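Long-range contact in 2-oxoglutarate-dependent dioxygenase tropC (Talaromyces stipitatus, PDB 6XJJ), which uses iron and 2-oxoglutarate to carry out an oxidative step in the biosynthesis of fungal tropolones and related maleic anhydrides: residues A[261-266]-A[298-303]. Sequence-based numbering, arbitrary orientation.
Sequences LEVWYP and RSARHR. With FE (Fe (III) ion), chain B.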
loop_
_atom_site.group_PDB
_atom_site.type_symbol
_atom_site.label_atom_id
_atom_site.label_comp_id
_atom_site.label_asym_id
_atom_site.label_seq_id
_atom_site.Cartn_x
_atom_site.Cartn_y
_atom_site.Cartn_z
ATOM N N LEU A 261 -2.579 10.684 -8.023
ATOM C CA LEU A 261 -2.104 10.645 -6.648
ATOM C C LEU A 261 -1.344 11.924 -6.310
ATOM O O LEU A 261 -0.415 12.316 -7.024
ATOM C CB LEU A 261 -1.209 9.427 -6.436
ATOM C CG LEU A 261 -0.639 9.219 -5.029
ATOM C CD1 LEU A 261 -1.760 8.939 -4.042
ATOM C CD2 LEU A 261 0.381 8.090 -5.018
ATOM N N GLU A 262 -1.737 12.570 -5.213
ATOM C CA GLU A 262 -1.067 13.771 -4.740
ATOM C C GLU A 262 -1.013 13.765 -3.217
ATOM O O GLU A 262 -1.840 13.144 -2.544
ATOM C CB GLU A 262 -1.756 15.041 -5.267
ATOM C CG GLU A 262 -3.237 15.164 -4.937
ATOM C CD GLU A 262 -3.874 16.374 -5.601
ATOM O OE1 GLU A 262 -3.124 17.268 -6.049
ATOM O OE2 GLU A 262 -5.117 16.436 -5.670
ATOM N N VAL A 263 -0.025 14.485 -2.686
ATOM C CA VAL A 263 0.377 14.399 -1.285
ATOM C C VAL A 263 0.438 15.809 -0.714
ATOM O O VAL A 263 0.980 16.718 -1.350
ATOM C CB VAL A 263 1.745 13.693 -1.136
ATOM C CG1 VAL A 263 2.263 13.748 0.301
ATOM C CG2 VAL A 263 1.661 12.238 -1.610
ATOM N N TRP A 264 -0.099 15.985 0.490
ATOM C CA TRP A 264 -0.116 17.294 1.129
ATOM C C TRP A 264 1.196 17.535 1.868
ATOM O O TRP A 264 1.584 16.744 2.733
ATOM C CB TRP A 264 -1.296 17.404 2.099
ATOM C CG TRP A 264 -1.308 18.706 2.871
ATOM C CD1 TRP A 264 -0.900 18.895 4.163
ATOM C CD2 TRP A 264 -1.749 19.988 2.402
ATOM N NE1 TRP A 264 -1.059 20.209 4.525
ATOM C CE2 TRP A 264 -1.578 20.902 3.463
ATOM C CE3 TRP A 264 -2.272 20.452 1.191
ATOM C CZ2 TRP A 264 -1.908 22.250 3.347
ATOM C CZ3 TRP A 264 -2.600 21.794 1.082
ATOM C CH2 TRP A 264 -2.416 22.676 2.153
ATOM N N TYR A 265 1.862 18.644 1.541
ATOM C CA TYR A 265 3.136 19.025 2.157
ATOM C C TYR A 265 2.947 20.313 2.950
ATOM O O TYR A 265 2.826 21.399 2.355
ATOM C CB TYR A 265 4.211 19.184 1.079
ATOM C CG TYR A 265 5.588 19.568 1.566
ATOM C CD1 TYR A 265 6.285 18.749 2.444
ATOM C CD2 TYR A 265 6.240 20.685 1.062
ATOM C CE1 TYR A 265 7.552 19.076 2.876
ATOM C CE2 TYR A 265 7.518 21.017 1.479
ATOM C CZ TYR A 265 8.171 20.201 2.384
ATOM O OH TYR A 265 9.440 20.512 2.812
ATOM N N PRO A 266 2.901 20.251 4.279
ATOM C CA PRO A 266 2.497 21.425 5.073
ATOM C C PRO A 266 3.392 22.633 4.849
ATOM O O PRO A 266 2.884 23.756 4.706
ATOM C CB PRO A 266 2.596 20.916 6.519
ATOM C CG PRO A 266 2.343 19.466 6.407
ATOM C CD PRO A 266 2.929 19.027 5.097
ATOM N N ARG A 298 7.074 10.549 8.901
ATOM C CA ARG A 298 5.796 11.251 8.831
ATOM C C ARG A 298 4.727 10.447 8.093
ATOM O O ARG A 298 4.988 9.860 7.039
ATOM C CB ARG A 298 5.956 12.602 8.128
ATOM C CG ARG A 298 6.730 13.685 8.870
ATOM C CD ARG A 298 6.555 15.011 8.098
ATOM N NE ARG A 298 5.125 15.321 7.957
ATOM C CZ ARG A 298 4.452 15.392 6.804
ATOM N NH1 ARG A 298 3.155 15.637 6.818
ATOM N NH2 ARG A 298 5.057 15.262 5.631
ATOM N N SER A 299 3.504 10.458 8.640
ATOM C CA SER A 299 2.308 10.039 7.912
ATOM C C SER A 299 1.656 11.279 7.306
ATOM O O SER A 299 1.198 12.167 8.035
ATOM C CB SER A 299 1.318 9.306 8.820
ATOM O OG SER A 299 0.155 8.929 8.092
ATOM N N ALA A 300 1.603 11.331 5.979
ATOM C CA ALA A 300 1.181 12.512 5.246
ATOM C C ALA A 300 -0.171 12.274 4.588
ATOM O O ALA A 300 -0.446 11.183 4.079
ATOM C CB ALA A 300 2.215 12.900 4.182
ATOM N N ARG A 301 -1.014 13.298 4.607
ATOM C CA ARG A 301 -2.278 13.254 3.885
ATOM C C ARG A 301 -2.047 13.086 2.387
ATOM O O ARG A 301 -1.064 13.583 1.827
ATOM C CB ARG A 301 -3.067 14.530 4.194
ATOM C CG ARG A 301 -3.744 14.476 5.568
ATOM C CD ARG A 301 -4.189 15.819 6.135
ATOM N NE ARG A 301 -4.985 16.642 5.223
ATOM C CZ ARG A 301 -4.677 17.890 4.861
ATOM N NH1 ARG A 301 -3.616 18.504 5.360
ATOM N NH2 ARG A 301 -5.459 18.548 4.022
ATOM N N HIS A 302 -2.945 12.341 1.745
ATOM C CA HIS A 302 -2.863 12.104 0.313
ATOM C C HIS A 302 -4.240 11.710 -0.194
ATOM O O HIS A 302 -5.133 11.359 0.583
ATOM C CB HIS A 302 -1.823 11.024 -0.033
ATOM C CG HIS A 302 -2.062 9.700 0.630
ATOM N ND1 HIS A 302 -1.707 9.448 1.939
ATOM C CD2 HIS A 302 -2.611 8.551 0.164
ATOM C CE1 HIS A 302 -2.028 8.204 2.250
ATOM N NE2 HIS A 302 -2.582 7.638 1.192
ATOM N N ARG A 303 -4.397 11.778 -1.516
ATOM C CA ARG A 303 -5.678 11.530 -2.169
ATOM C C ARG A 303 -5.407 11.255 -3.643
ATOM O O ARG A 303 -4.275 11.374 -4.121
ATOM C CB ARG A 303 -6.617 12.722 -1.989
ATOM C CG ARG A 303 -6.080 13.993 -2.615
ATOM C CD ARG A 303 -6.986 15.160 -2.367
ATOM N NE ARG A 303 -6.507 16.368 -3.029
ATOM C CZ ARG A 303 -7.069 17.563 -2.894
ATOM N NH1 ARG A 303 -8.131 17.708 -2.114
ATOM N NH2 ARG A 303 -6.565 18.612 -3.528
HETATM FE FE FE B . -3.899 5.515 1.035
#
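An antiparallel strand pairing in the 2-oxoglutarate dioxygenase domain joins 261-266 to 298-303, the segment that brings His-302 to the iron. Glu-262 and Arg-303 form the hydrogen-bonded pair, with N to O distances of 3.0 Å from Glu-262 N to Arg-303 O and 3.1 Å from Arg-303 N to Glu-262 O. Val-263 and His-302 are the neighbouring non-hydrogen-bonded pair, and a further backbone bond runs from Trp-264 N to Arg-301 O. On the Glu-262 face a salt bridge joins the side chains of the same pair: Arg-303 NE reaches Glu-262 OE2 at 3.0 Å from above the carboxylate plane, while Arg-303 NH2 adds a weak bond to the same oxygen. Farther along, Arg-301 bends at chi3 (50°) to lay NH1 over one face of the Trp-264 indole, a cation-pi contact with CZ 4.1 Å from the centroid of the five-membered ring; Arg-301 NE is held by a salt bridge to Asp-242. On the opposite face of the sheet from Glu-262 and Arg-303, Val-263 CG2 packs against His-302 CB; its CG1 reaches Ala-300 CB, in the loop before the strand. His-302 ND1 donates a nearly straight bond, lying in the ring plane, to Ala-300 O (3.0 Å); this bond and the iron bond through NE2 (2.5 Å to the iron) together hold the imidazole's rotation. His-243 and Asp-245 complete the facial triad of two histidines and one carboxylate. Strand 261-265 is the middle of a three-stranded antiparallel sheet, flanked by 302-304 and by 270-273, whose Trp-271 meets both Trp-264 edge-to-face and Arg-303 through a cation-pi contact.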